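Local coordinates for protein arginyl-tRNA synthetase, putative (Plasmodium falciparum, PDB 5JLD) that probably attaches L-arginine to its cognate tRNA at the expense of ATP, as a class I aminoacyl-tRNA synthetase, at residues 361-365 and 366-370; 155-158 and 159-163. All coordinates share one frame; numbering follows the deposited sequence.

Interaction 1 (361-365 and 366-370)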
ATOM      1  N   ASP A 361      21.298   6.268   3.558  1.00 48.23           N
ATOM      2  CA  ASP A 361      22.502   7.055   3.333  1.00 51.08           C
ATOM      3  C   ASP A 361      23.790   6.225   3.523  1.00 49.60           C
ATOM      4  O   ASP A 361      24.744   6.379   2.758  1.00 48.24           O
ATOM      5  CB  ASP A 361      22.501   8.277   4.264  1.00 48.26           C
ATOM      6  CG  ASP A 361      23.661   9.220   3.998  1.00 57.05           C
ATOM      7  OD1 ASP A 361      23.661   9.895   2.946  1.00 60.44           O
ATOM      8  OD2 ASP A 361      24.580   9.284   4.848  1.00 56.10           O
ATOM      9  N   LEU A 362      23.824   5.335   4.512  1.00 44.65           N
ATOM     10  CA  LEU A 362      25.036   4.510   4.672  1.00 44.68           C
ATOM     11  C   LEU A 362      25.130   3.485   3.546  1.00 44.09           C
ATOM     12  O   LEU A 362      26.196   3.287   2.940  1.00 43.20           O
ATOM     13  CB  LEU A 362      25.059   3.800   6.029  1.00 45.11           C
ATOM     14  CG  LEU A 362      26.101   2.681   6.197  1.00 50.66           C
ATOM     15  CD1 LEU A 362      27.542   3.202   6.048  1.00 50.23           C
ATOM     16  CD2 LEU A 362      25.909   1.953   7.536  1.00 38.76           C
ATOM     17  N   ILE A 363      23.994   2.866   3.237  1.00 40.04           N
ATOM     18  CA  ILE A 363      23.981   1.723   2.327  1.00 40.12           C
ATOM     19  C   ILE A 363      24.307   2.187   0.896  1.00 45.96           C
ATOM     20  O   ILE A 363      24.904   1.460   0.092  1.00 44.99           O
ATOM     21  CB  ILE A 363      22.609   0.997   2.379  1.00 45.86           C
ATOM     22  CG1 ILE A 363      22.675  -0.267   3.256  1.00 46.50           C
ATOM     23  CG2 ILE A 363      22.129   0.633   0.987  1.00 46.05           C
ATOM     24  CD1 ILE A 363      23.222  -0.069   4.674  1.00 45.84           C
ATOM     25  N   LYS A 364      23.928   3.424   0.599  1.00 40.55           N
ATOM     26  CA  LYS A 364      24.176   4.008  -0.705  1.00 47.99           C
ATOM     27  C   LYS A 364      25.675   4.277  -0.899  1.00 51.56           C
ATOM     28  O   LYS A 364      26.151   4.398  -2.027  1.00 54.23           O
ATOM     29  CB  LYS A 364      23.351   5.291  -0.841  1.00 55.98           C
ATOM     30  CG  LYS A 364      22.220   5.236  -1.862  1.00 60.81           C
ATOM     31  CD  LYS A 364      21.684   3.836  -2.130  1.00 58.81           C
ATOM     32  CE  LYS A 364      20.559   3.905  -3.160  1.00 54.65           C
ATOM     33  NZ  LYS A 364      20.238   2.634  -3.892  1.00 47.15           N
ATOM     34  N   LYS A 365      26.422   4.349   0.204  1.00 50.73           N
ATOM     35  CA  LYS A 365      27.860   4.584   0.121  1.00 43.79           C
ATOM     36  C   LYS A 365      28.635   3.272  -0.021  1.00 50.30           C
ATOM     37  O   LYS A 365      29.839   3.292  -0.256  1.00 51.13           O
ATOM     38  CB  LYS A 365      28.358   5.358   1.351  1.00 48.99           C
ATOM     39  CG  LYS A 365      27.954   6.832   1.372  1.00 60.98           C
ATOM     40  CD  LYS A 365      28.554   7.589   2.551  1.00 59.04           C
ATOM     41  CE  LYS A 365      27.983   9.012   2.609  1.00 63.39           C
ATOM     42  NZ  LYS A 365      28.415   9.761   3.833  1.00 67.26           N
ATOM     43  N   THR A 366      27.953   2.135   0.120  1.00 51.55           N
ATOM     44  CA  THR A 366      28.604   0.832  -0.068  1.00 54.05           C
ATOM     45  C   THR A 366      28.502   0.368  -1.520  1.00 53.70           C
ATOM     46  O   THR A 366      27.906   1.045  -2.355  1.00 50.60           O
ATOM     47  CB  THR A 366      27.982  -0.261   0.822  1.00 51.96           C
ATOM     48  OG1 THR A 366      26.741  -0.704   0.247  1.00 48.77           O
ATOM     49  CG2 THR A 366      27.744   0.266   2.234  1.00 54.17           C
ATOM     50  N   ASN A 367      29.072  -0.794  -1.812  1.00 51.16           N
ATOM     51  CA  ASN A 367      28.914  -1.421  -3.123  1.00 51.35           C
ATOM     52  C   ASN A 367      27.864  -2.544  -3.087  1.00 49.05           C
ATOM     53  O   ASN A 367      27.844  -3.414  -3.939  1.00 51.08           O
ATOM     54  CB  ASN A 367      30.257  -1.972  -3.611  1.00 50.90           C
ATOM     55  CG  ASN A 367      30.908  -2.950  -2.597  1.00 71.41           C
ATOM     56  OD1 ASN A 367      30.684  -2.854  -1.383  1.00 68.05           O
ATOM     57  ND2 ASN A 367      31.731  -3.870  -3.101  1.00 63.63           N
ATOM     58  N   TRP A 368      26.980  -2.515  -2.100  1.00 54.01           N
ATOM     59  CA  TRP A 368      26.095  -3.651  -1.866  1.00 53.05           C
ATOM     60  C   TRP A 368      24.931  -3.703  -2.847  1.00 50.23           C
ATOM     61  O   TRP A 368      24.122  -2.773  -2.918  1.00 46.26           O
ATOM     62  CB  TRP A 368      25.559  -3.620  -0.438  1.00 49.93           C
ATOM     63  CG  TRP A 368      26.631  -3.712   0.596  1.00 46.45           C
ATOM     64  CD1 TRP A 368      27.951  -4.031   0.393  1.00 47.56           C
ATOM     65  CD2 TRP A 368      26.483  -3.493   1.997  1.00 45.59           C
ATOM     66  NE1 TRP A 368      28.630  -4.028   1.593  1.00 48.75           N
ATOM     67  CE2 TRP A 368      27.751  -3.702   2.592  1.00 51.79           C
ATOM     68  CE3 TRP A 368      25.402  -3.141   2.815  1.00 42.68           C
ATOM     69  CZ2 TRP A 368      27.965  -3.566   3.966  1.00 47.01           C
ATOM     70  CZ3 TRP A 368      25.625  -3.013   4.188  1.00 43.47           C
ATOM     71  CH2 TRP A 368      26.892  -3.221   4.740  1.00 43.94           C
ATOM     72  N   GLY A 369      24.865  -4.808  -3.584  1.00 44.13           N
ATOM     73  CA  GLY A 369      23.789  -5.089  -4.507  1.00 48.77           C
ATOM     74  C   GLY A 369      23.586  -4.009  -5.552  1.00 51.85           C
ATOM     75  O   GLY A 369      24.521  -3.318  -5.953  1.00 48.75           O
ATOM     76  N   ASP A 370      22.340  -3.895  -5.990  1.00 44.33           N
ATOM     77  CA  ASP A 370      21.903  -2.940  -7.005  1.00 48.49           C
ATOM     78  C   ASP A 370      22.045  -1.499  -6.514  1.00 45.65           C
ATOM     79  O   ASP A 370      21.292  -1.075  -5.630  1.00 45.51           O
ATOM     80  CB  ASP A 370      20.443  -3.249  -7.371  1.00 53.62           C
ATOM     81  CG  ASP A 370      19.860  -2.284  -8.392  1.00 62.32           C
ATOM     82  OD1 ASP A 370      20.625  -1.507  -9.006  1.00 60.84           O
ATOM     83  OD2 ASP A 370      18.623  -2.339  -8.599  1.00 63.00           O
TER
HETATM   84  O   HOH W   1      23.919  -0.194  -2.244  1.00 42.29           O
HETATM   85  O   HOH W   2      21.744   0.469  -3.607  1.00 48.87           O

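Interaction 2 (155-158 and 159-163)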
ATOM      1  N   THR A 155       0.628  -3.679   9.667  1.00 46.27           N
ATOM      2  CA  THR A 155       0.256  -4.954   9.073  1.00 41.64           C
ATOM      3  C   THR A 155      -0.674  -4.711   7.886  1.00 37.15           C
ATOM      4  O   THR A 155      -0.445  -5.235   6.783  1.00 41.97           O
ATOM      5  CB  THR A 155      -0.408  -5.873  10.128  1.00 41.09           C
ATOM      6  OG1 THR A 155       0.503  -6.072  11.214  1.00 47.42           O
ATOM      7  CG2 THR A 155      -0.793  -7.232   9.552  1.00 39.11           C
ATOM      8  N   ILE A 156      -1.685  -3.866   8.110  1.00 45.72           N
ATOM      9  CA  ILE A 156      -2.696  -3.507   7.101  1.00 43.40           C
ATOM     10  C   ILE A 156      -2.124  -2.755   5.889  1.00 44.17           C
ATOM     11  O   ILE A 156      -2.351  -3.130   4.700  1.00 43.83           O
ATOM     12  CB  ILE A 156      -3.801  -2.664   7.764  1.00 48.84           C
ATOM     13  CG1 ILE A 156      -4.519  -3.521   8.814  1.00 54.16           C
ATOM     14  CG2 ILE A 156      -4.780  -2.132   6.727  1.00 49.12           C
ATOM     15  CD1 ILE A 156      -5.450  -2.761   9.739  1.00 54.62           C
ATOM     16  N   ILE A 157      -1.369  -1.701   6.186  1.00 44.81           N
ATOM     17  CA  ILE A 157      -0.690  -0.945   5.130  1.00 43.27           C
ATOM     18  C   ILE A 157       0.253  -1.839   4.308  1.00 38.71           C
ATOM     19  O   ILE A 157       0.176  -1.898   3.057  1.00 41.27           O
ATOM     20  CB  ILE A 157       0.105   0.226   5.736  1.00 45.89           C
ATOM     21  CG1 ILE A 157      -0.852   1.249   6.379  1.00 45.62           C
ATOM     22  CG2 ILE A 157       1.006   0.845   4.688  1.00 40.32           C
ATOM     23  CD1 ILE A 157      -0.143   2.450   6.983  1.00 46.22           C
ATOM     24  N   GLY A 158       1.132  -2.559   5.017  1.00 41.61           N
ATOM     25  CA  GLY A 158       2.111  -3.405   4.347  1.00 37.12           C
ATOM     26  C   GLY A 158       1.447  -4.455   3.467  1.00 33.80           C
ATOM     27  O   GLY A 158       1.857  -4.681   2.322  1.00 34.71           O
ATOM     28  N   ASP A 159       0.392  -5.080   3.981  1.00 34.53           N
ATOM     29  CA  ASP A 159      -0.269  -6.086   3.190  1.00 41.80           C
ATOM     30  C   ASP A 159      -0.885  -5.460   1.930  1.00 48.70           C
ATOM     31  O   ASP A 159      -0.792  -6.049   0.841  1.00 49.69           O
ATOM     32  CB  ASP A 159      -1.337  -6.830   3.987  1.00 35.66           C
ATOM     33  CG  ASP A 159      -2.040  -7.870   3.141  1.00 44.45           C
ATOM     34  OD1 ASP A 159      -1.387  -8.895   2.812  1.00 38.51           O
ATOM     35  OD2 ASP A 159      -3.216  -7.636   2.751  1.00 39.40           O
ATOM     36  N   SER A 160      -1.501  -4.283   2.065  1.00 47.86           N
ATOM     37  CA  SER A 160      -2.031  -3.616   0.858  1.00 37.55           C
ATOM     38  C   SER A 160      -0.944  -3.364  -0.192  1.00 37.45           C
ATOM     39  O   SER A 160      -1.118  -3.687  -1.378  1.00 39.33           O
ATOM     40  CB  SER A 160      -2.728  -2.288   1.212  1.00 33.51           C
ATOM     41  OG  SER A 160      -3.537  -1.895   0.118  1.00 47.83           O
ATOM     42  N   ILE A 161       0.191  -2.825   0.245  1.00 38.54           N
ATOM     43  CA  ILE A 161       1.311  -2.607  -0.678  1.00 38.67           C
ATOM     44  C   ILE A 161       1.763  -3.902  -1.389  1.00 45.10           C
ATOM     45  O   ILE A 161       1.984  -3.931  -2.634  1.00 39.02           O
ATOM     46  CB  ILE A 161       2.491  -1.962   0.082  1.00 43.63           C
ATOM     47  CG1 ILE A 161       2.083  -0.535   0.489  1.00 34.76           C
ATOM     48  CG2 ILE A 161       3.791  -1.981  -0.767  1.00 33.56           C
ATOM     49  CD1 ILE A 161       3.000   0.164   1.499  1.00 36.52           C
ATOM     50  N   CYS A 162       1.866  -4.984  -0.610  1.00 42.19           N
ATOM     51  CA  CYS A 162       2.237  -6.267  -1.202  1.00 40.15           C
ATOM     52  C   CYS A 162       1.224  -6.698  -2.257  1.00 39.24           C
ATOM     53  O   CYS A 162       1.596  -7.164  -3.324  1.00 43.63           O
ATOM     54  CB  CYS A 162       2.352  -7.356  -0.136  1.00 32.91           C
ATOM     55  SG  CYS A 162       3.771  -7.077   0.982  1.00 40.44           S
ATOM     56  N   ARG A 163      -0.054  -6.580  -1.920  1.00 38.23           N
ATOM     57  CA  ARG A 163      -1.101  -6.998  -2.820  1.00 33.67           C
ATOM     58  C   ARG A 163      -1.015  -6.156  -4.109  1.00 39.21           C
ATOM     59  O   ARG A 163      -1.284  -6.661  -5.196  1.00 33.86           O
ATOM     60  CB  ARG A 163      -2.479  -6.853  -2.165  1.00 40.91           C
ATOM     61  CG  ARG A 163      -2.778  -7.802  -1.022  1.00 36.88           C
ATOM     62  CD  ARG A 163      -4.298  -7.878  -0.749  1.00 35.05           C
ATOM     63  NE  ARG A 163      -4.615  -8.611   0.475  1.00 44.51           N
ATOM     64  CZ  ARG A 163      -5.764  -9.251   0.708  1.00 43.98           C
ATOM     65  NH1 ARG A 163      -6.731  -9.248  -0.197  1.00 38.91           N
ATOM     66  NH2 ARG A 163      -5.951  -9.891   1.867  1.00 41.20           N
TER

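Interaction 1 (361-365 and 366-370)
Thr366 folds back on the C-terminal end of helix 353-364 and grips the carbonyl of Ile363 twice. Its CB lies 3.6 Å from Ile363 O. OG1, set between the backbone N and the carbonyl carbon (chi1 78°), reaches Ile363 O at 2.8 Å, tilted 18° from the carbonyl plane. CG2 instead rests 3.5 Å from Leu362 O. The backbone N of Thr366 also donates to Ile363 O, but from well above the carbonyl plane. OG1 in turn accepts from Trp368 N at 3.0 Å, closing an ST turn, and sits over one face of the indole, offset toward the rim. The side chain of Ile363 crosses that of Trp368 at about a right angle, CD1 3.8 Å from Trp368 CZ3, beside residues of helices 282-292 and 326-337. One water joins Ile363 O to Trp368 O; a second joins Lys364 NZ, which also binds the carbonyls of Lys371 and Ala373, to Asp370 O. Because the hydroxyl donates to Ile363 O and accepts from Trp368 N, it ties the two backbone groups together through one side-chain oxygen, and the Ile363 carbonyl, with two protein donors and a water, is well satisfied.

Interaction 2 (155-158 and 159-163)
Ile157 and Ile161, one turn apart on helix 149-167, run alongside each other in the same direction in the beta-alpha-beta unit that links parallel strands 133-137 and 171-176 of the class I catalytic domain. Both send CG1 anti to the carbonyl carbon, beside the backbone N (chi1 near -65° in each), and both continue extended to CD1. Ile161 CD1 therefore runs back along the helix to Ile157 CG2, 3.8 Å away, while its CG1 passes 3.5 Å from Ile157 O. This pair packs on the central sheet, where Val347 of strand 343-349 touches both isoleucines and Ile345 touches Ile161. The i to i+4 backbone bonds of the helix join the same residues; that from Ile161 N to Ile157 O is 3.0 Å and nearly straight. Asp159 takes the other course, its CG anti to the backbone N (chi1 179°), which carries the carboxylate toward Arg163 in the next turn. Ser160 OG bonds to Leu584 O, tying the helix to the C-terminal region. The Asp159 carboxylate is shared: OD1 pairs with Arg174 of strand 171-176, so two arginines would be expected to favour its charged form. Its OD2 takes the NE of Arg163 at 2.8 Å on the syn side, 17° out of the carboxylate plane.

Both contacts belong to the class I catalytic domain, and they come in series along the chain, 155-163 well before 361-370. Their centres are 26 Å apart and their nearest atoms about 17 Å, so they do not touch. The parallel five-stranded sheet relates them: helix 149-167, carrying interaction 2, joins strands 133-137 and 171-176, whereas helix 353-364, ending in interaction 1, lies between strands 343-349 and 374-380. Interaction 2 is buried, about 5 Å from the centre of the chain; interaction 1 is only partly buried, 25 Å out. One thus sits within the buried middle of the chain, the other in a turn leading to the outermost strand 374-380.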